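Local coordinates for protein enoyl-CoA hydratase (Bacillus halodurans, PDB 3LKE) that probably hydrates enoyl-CoA or acts on a related acyl-CoA thioester, as a member of the crotonase superfamily, at residues 6-17 and 32-40. Numbering follows the deposited sequence.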
ATOM      1  N   VAL A   6     -32.058  12.582  -7.761  1.00 28.63           N
ATOM      2  CA  VAL A   6     -31.480  11.949  -6.583  1.00 32.15           C
ATOM      3  C   VAL A   6     -32.499  12.009  -5.449  1.00 33.42           C
ATOM      4  O   VAL A   6     -32.912  13.091  -5.043  1.00 36.52           O
ATOM      5  CB  VAL A   6     -30.201  12.674  -6.121  1.00 29.06           C
ATOM      6  CG1 VAL A   6     -29.695  12.063  -4.813  1.00 31.27           C
ATOM      7  CG2 VAL A   6     -29.116  12.639  -7.217  1.00 32.53           C
ATOM      8  N   HIS A   7     -32.911  10.850  -4.943  1.00 29.23           N
ATOM      9  CA  HIS A   7     -33.866  10.811  -3.842  1.00 34.54           C
ATOM     10  C   HIS A   7     -33.158  10.508  -2.539  1.00 35.96           C
ATOM     11  O   HIS A   7     -32.092   9.897  -2.536  1.00 31.11           O
ATOM     12  CB  HIS A   7     -34.960   9.772  -4.098  1.00 35.38           C
ATOM     13  CG  HIS A   7     -35.671   9.958  -5.400  1.00 40.07           C
ATOM     14  ND1 HIS A   7     -36.199  11.169  -5.793  1.00 43.50           N
ATOM     15  CD2 HIS A   7     -35.942   9.085  -6.400  1.00 40.30           C
ATOM     16  CE1 HIS A   7     -36.764  11.035  -6.981  1.00 43.08           C
ATOM     17  NE2 HIS A   7     -36.623   9.779  -7.371  1.00 36.48           N
ATOM     18  N   THR A   8     -33.746  10.947  -1.431  1.00 31.52           N
ATOM     19  CA  THR A   8     -33.177  10.670  -0.117  1.00 35.06           C
ATOM     20  C   THR A   8     -34.241  10.162   0.852  1.00 38.43           C
ATOM     21  O   THR A   8     -35.411  10.558   0.781  1.00 36.86           O
ATOM     22  CB  THR A   8     -32.469  11.906   0.481  1.00 36.84           C
ATOM     23  OG1 THR A   8     -33.373  13.016   0.514  1.00 38.33           O
ATOM     24  CG2 THR A   8     -31.258  12.285  -0.359  1.00 34.82           C
ATOM     25  N   GLU A   9     -33.830   9.271   1.746  1.00 34.28           N
ATOM     26  CA  GLU A   9     -34.735   8.681   2.723  1.00 38.45           C
ATOM     27  C   GLU A   9     -33.940   8.217   3.929  1.00 37.36           C
ATOM     28  O   GLU A   9     -32.940   7.534   3.778  1.00 38.14           O
ATOM     29  CB  GLU A   9     -35.469   7.483   2.114  1.00 36.91           C
ATOM     30  CG  GLU A   9     -36.429   6.795   3.062  1.00 42.91           C
ATOM     31  CD  GLU A   9     -37.138   5.612   2.426  1.00 47.19           C
ATOM     32  OE1 GLU A   9     -37.106   5.493   1.180  1.00 46.04           O
ATOM     33  OE2 GLU A   9     -37.732   4.801   3.172  1.00 55.47           O
ATOM     34  N   ILE A  10     -34.394   8.573   5.125  1.00 38.07           N
ATOM     35  CA  ILE A  10     -33.780   8.040   6.338  1.00 36.29           C
ATOM     36  C   ILE A  10     -34.614   6.916   6.942  1.00 41.48           C
ATOM     37  O   ILE A  10     -35.809   7.076   7.192  1.00 40.72           O
ATOM     38  CB  ILE A  10     -33.556   9.128   7.393  1.00 36.18           C
ATOM     39  CG1 ILE A  10     -32.572  10.174   6.863  1.00 38.33           C
ATOM     40  CG2 ILE A  10     -33.062   8.505   8.695  1.00 37.34           C
ATOM     41  CD1 ILE A  10     -32.403  11.368   7.767  1.00 42.35           C
ATOM     42  N   GLN A  11     -33.980   5.773   7.164  1.00 39.02           N
ATOM     43  CA  GLN A  11     -34.656   4.634   7.758  1.00 39.07           C
ATOM     44  C   GLN A  11     -33.788   4.014   8.836  1.00 43.49           C
ATOM     45  O   GLN A  11     -32.708   3.485   8.555  1.00 39.75           O
ATOM     46  CB  GLN A  11     -35.001   3.598   6.688  1.00 44.50           C
ATOM     47  CG  GLN A  11     -35.399   2.235   7.232  1.00 43.29           C
ATOM     48  CD  GLN A  11     -36.017   1.342   6.164  1.00 53.20           C
ATOM     49  OE1 GLN A  11     -36.812   1.801   5.339  1.00 56.03           O
ATOM     50  NE2 GLN A  11     -35.660   0.057   6.182  1.00 53.06           N
ATOM     51  N   ASN A  12     -34.259   4.103  10.074  1.00 41.83           N
ATOM     52  CA  ASN A  12     -33.571   3.493  11.199  1.00 40.90           C
ATOM     53  C   ASN A  12     -32.139   4.014  11.337  1.00 37.69           C
ATOM     54  O   ASN A  12     -31.197   3.239  11.505  1.00 40.66           O
ATOM     55  CB  ASN A  12     -33.582   1.972  11.060  1.00 43.71           C
ATOM     56  CG  ASN A  12     -33.193   1.269  12.339  1.00 46.60           C
ATOM     57  OD1 ASN A  12     -32.827   1.912  13.326  1.00 53.07           O
ATOM     58  ND2 ASN A  12     -33.276  -0.057  12.337  1.00 50.56           N
ATOM     59  N   ASP A  13     -32.003   5.333  11.254  1.00 38.89           N
ATOM     60  CA  ASP A  13     -30.728   6.007  11.459  1.00 39.76           C
ATOM     61  C   ASP A  13     -29.715   5.705  10.353  1.00 39.49           C
ATOM     62  O   ASP A  13     -28.509   5.749  10.584  1.00 35.53           O
ATOM     63  CB  ASP A  13     -30.157   5.669  12.839  1.00 38.85           C
ATOM     64  CG  ASP A  13     -31.020   6.209  13.974  1.00 42.51           C
ATOM     65  OD1 ASP A  13     -31.780   7.170  13.741  1.00 44.78           O
ATOM     66  OD2 ASP A  13     -30.936   5.677  15.098  1.00 44.30           O
ATOM     67  N   ALA A  14     -30.216   5.402   9.158  1.00 35.33           N
ATOM     68  CA  ALA A  14     -29.373   5.298   7.966  1.00 33.17           C
ATOM     69  C   ALA A  14     -29.967   6.123   6.824  1.00 35.44           C
ATOM     70  O   ALA A  14     -31.159   6.041   6.558  1.00 33.77           O
ATOM     71  CB  ALA A  14     -29.209   3.834   7.543  1.00 30.88           C
ATOM     72  N   LEU A  15     -29.134   6.919   6.159  1.00 30.84           N
ATOM     73  CA  LEU A  15     -29.567   7.711   5.014  1.00 30.80           C
ATOM     74  C   LEU A  15     -29.351   6.946   3.716  1.00 33.46           C
ATOM     75  O   LEU A  15     -28.231   6.510   3.416  1.00 30.43           O
ATOM     76  CB  LEU A  15     -28.802   9.039   4.957  1.00 33.72           C
ATOM     77  CG  LEU A  15     -29.311  10.243   4.151  1.00 36.78           C
ATOM     78  CD1 LEU A  15     -28.261  10.779   3.176  1.00 36.21           C
ATOM     79  CD2 LEU A  15     -30.641   9.986   3.430  1.00 36.69           C
ATOM     80  N   TYR A  16     -30.427   6.795   2.948  1.00 29.50           N
ATOM     81  CA  TYR A  16     -30.377   6.139   1.648  1.00 30.61           C
ATOM     82  C   TYR A  16     -30.413   7.176   0.543  1.00 31.32           C
ATOM     83  O   TYR A  16     -31.363   7.964   0.447  1.00 29.40           O
ATOM     84  CB  TYR A  16     -31.548   5.161   1.492  1.00 30.39           C
ATOM     85  CG  TYR A  16     -31.456   3.968   2.423  1.00 28.37           C
ATOM     86  CD1 TYR A  16     -31.887   4.060   3.744  1.00 29.11           C
ATOM     87  CD2 TYR A  16     -30.913   2.766   1.991  1.00 27.57           C
ATOM     88  CE1 TYR A  16     -31.799   2.982   4.604  1.00 28.22           C
ATOM     89  CE2 TYR A  16     -30.827   1.675   2.842  1.00 28.97           C
ATOM     90  CZ  TYR A  16     -31.279   1.795   4.151  1.00 29.29           C
ATOM     91  OH  TYR A  16     -31.180   0.724   5.005  1.00 33.62           O
ATOM     92  N   ILE A  17     -29.361   7.193  -0.275  1.00 26.15           N
ATOM     93  CA  ILE A  17     -29.256   8.120  -1.398  1.00 26.64           C
ATOM     94  C   ILE A  17     -29.443   7.307  -2.667  1.00 29.24           C
ATOM     95  O   ILE A  17     -28.651   6.405  -2.955  1.00 26.73           O
ATOM     96  CB  ILE A  17     -27.878   8.847  -1.427  1.00 27.42           C
ATOM     97  CG1 ILE A  17     -27.690   9.682  -0.156  1.00 30.28           C
ATOM     98  CG2 ILE A  17     -27.757   9.722  -2.667  1.00 27.87           C
ATOM     99  CD1 ILE A  17     -26.359  10.450  -0.098  1.00 26.00           C
ATOM    100  N   LEU A  32     -27.391  16.106 -12.108  1.00 32.25           N
ATOM    101  CA  LEU A  32     -27.349  14.989 -11.172  1.00 32.01           C
ATOM    102  C   LEU A  32     -26.287  15.240 -10.094  1.00 30.19           C
ATOM    103  O   LEU A  32     -26.530  15.038  -8.905  1.00 31.14           O
ATOM    104  CB  LEU A  32     -27.068  13.671 -11.899  1.00 33.13           C
ATOM    105  CG  LEU A  32     -26.963  12.486 -10.934  1.00 29.18           C
ATOM    106  CD1 LEU A  32     -27.582  11.237 -11.531  1.00 33.10           C
ATOM    107  CD2 LEU A  32     -25.504  12.228 -10.497  1.00 30.53           C
ATOM    108  N   GLY A  33     -25.109  15.687 -10.515  1.00 29.78           N
ATOM    109  CA  GLY A  33     -24.024  15.923  -9.581  1.00 28.19           C
ATOM    110  C   GLY A  33     -24.440  16.890  -8.495  1.00 29.83           C
ATOM    111  O   GLY A  33     -24.196  16.667  -7.311  1.00 28.52           O
ATOM    112  N   THR A  34     -25.099  17.969  -8.897  1.00 29.44           N
ATOM    113  CA  THR A  34     -25.517  18.985  -7.944  1.00 28.81           C
ATOM    114  C   THR A  34     -26.471  18.429  -6.887  1.00 28.54           C
ATOM    115  O   THR A  34     -26.356  18.744  -5.703  1.00 30.00           O
ATOM    116  CB  THR A  34     -26.163  20.177  -8.665  1.00 32.68           C
ATOM    117  OG1 THR A  34     -25.207  20.762  -9.561  1.00 32.03           O
ATOM    118  CG2 THR A  34     -26.626  21.215  -7.654  1.00 34.80           C
ATOM    119  N   SER A  35     -27.414  17.601  -7.316  1.00 30.43           N
ATOM    120  CA  SER A  35     -28.391  17.024  -6.405  1.00 29.04           C
ATOM    121  C   SER A  35     -27.728  15.975  -5.524  1.00 30.54           C
ATOM    122  O   SER A  35     -28.037  15.838  -4.335  1.00 30.55           O
ATOM    123  CB  SER A  35     -29.541  16.407  -7.201  1.00 33.47           C
ATOM    124  OG  SER A  35     -30.233  17.416  -7.928  1.00 34.84           O
ATOM    125  N   LEU A  36     -26.803  15.237  -6.120  1.00 29.17           N
ATOM    126  CA  LEU A  36     -26.063  14.233  -5.383  1.00 28.49           C
ATOM    127  C   LEU A  36     -25.230  14.884  -4.283  1.00 29.21           C
ATOM    128  O   LEU A  36     -25.246  14.435  -3.138  1.00 26.78           O
ATOM    129  CB  LEU A  36     -25.180  13.434  -6.336  1.00 25.85           C
ATOM    130  CG  LEU A  36     -24.273  12.396  -5.685  1.00 27.18           C
ATOM    131  CD1 LEU A  36     -25.073  11.370  -4.890  1.00 28.98           C
ATOM    132  CD2 LEU A  36     -23.440  11.719  -6.752  1.00 31.10           C
ATOM    133  N   LEU A  37     -24.513  15.946  -4.629  1.00 27.81           N
ATOM    134  CA  LEU A  37     -23.687  16.653  -3.654  1.00 28.98           C
ATOM    135  C   LEU A  37     -24.537  17.116  -2.473  1.00 32.41           C
ATOM    136  O   LEU A  37     -24.169  16.937  -1.305  1.00 29.70           O
ATOM    137  CB  LEU A  37     -23.004  17.853  -4.311  1.00 27.46           C
ATOM    138  CG  LEU A  37     -22.093  18.699  -3.422  1.00 28.51           C
ATOM    139  CD1 LEU A  37     -21.011  17.842  -2.752  1.00 30.43           C
ATOM    140  CD2 LEU A  37     -21.467  19.797  -4.261  1.00 29.93           C
ATOM    141  N   GLU A  38     -25.690  17.699  -2.792  1.00 32.29           N
ATOM    142  CA  GLU A  38     -26.603  18.220  -1.785  1.00 32.85           C
ATOM    143  C   GLU A  38     -27.065  17.119  -0.829  1.00 30.50           C
ATOM    144  O   GLU A  38     -27.156  17.326   0.381  1.00 31.65           O
ATOM    145  CB  GLU A  38     -27.800  18.864  -2.493  1.00 36.99           C
ATOM    146  CG  GLU A  38     -28.826  19.514  -1.590  1.00 43.73           C
ATOM    147  CD  GLU A  38     -30.021  20.045  -2.370  1.00 50.02           C
ATOM    148  OE1 GLU A  38     -31.063  20.336  -1.738  1.00 56.86           O
ATOM    149  OE2 GLU A  38     -29.923  20.161  -3.614  1.00 48.93           O
ATOM    150  N   ALA A  39     -27.335  15.941  -1.379  1.00 30.29           N
ATOM    151  CA  ALA A  39     -27.764  14.799  -0.588  1.00 30.36           C
ATOM    152  C   ALA A  39     -26.634  14.300   0.311  1.00 28.99           C
ATOM    153  O   ALA A  39     -26.849  13.975   1.478  1.00 30.70           O
ATOM    154  CB  ALA A  39     -28.251  13.677  -1.503  1.00 29.64           C
ATOM    155  N   ILE A  40     -25.427  14.238  -0.243  1.00 28.60           N
ATOM    156  CA  ILE A  40     -24.263  13.774   0.510  1.00 30.12           C
ATOM    157  C   ILE A  40     -23.984  14.677   1.708  1.00 30.31           C
ATOM    158  O   ILE A  40     -23.762  14.201   2.824  1.00 32.42           O
ATOM    159  CB  ILE A  40     -23.006  13.717  -0.384  1.00 29.49           C
ATOM    160  CG1 ILE A  40     -23.145  12.598  -1.422  1.00 25.85           C
ATOM    161  CG2 ILE A  40     -21.761  13.513   0.470  1.00 31.33           C
ATOM    162  CD1 ILE A  40     -22.156  12.693  -2.575  1.00 26.23           C
TER
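Val6, Thr8 and Ile17 close around the methyl of Ala39, where the N-terminal beta hairpin of the crotonase fold packs against helix 30-45, the crossover helix of the beta-alpha-beta unit that runs from strand 14-19 to strand 51-56. Strand 14-17 lies antiparallel to the helix at 178°, as expected of a strand and its returning helix. Alanine suits the middle of this interface, since its short side chain lets the edge strand come close: Thr8 CG2 lies 3.5 Å from Ala39 CB, and Val6 CG1 is 4.0 Å from the same methyl. Threonine fits the exposed margin, where one side chain can serve both this apolar contact and the surface. The beta-branched Val6 straddles the helix surface. Its chi1 of 175° turns CG1 to Ala39, whereas Val6 CG2 lies over the preceding turn, 3.6 Å from Leu36 N. Small Ser35 admits the valine at this turn, and its OG makes a weak hydrogen bond to Glu31 O. Ile17 also divides its branches: CG2 meets Leu36 CD1, the two side chains crossing at about a right angle, whereas the extended CG1-CD1 arm (chi2 -179°) runs to the backbone between Ala39 and Ile40. Ile17 CD1 ends 3.9 Å from Ala39 C and 4.1 Å from Ile40 CG1.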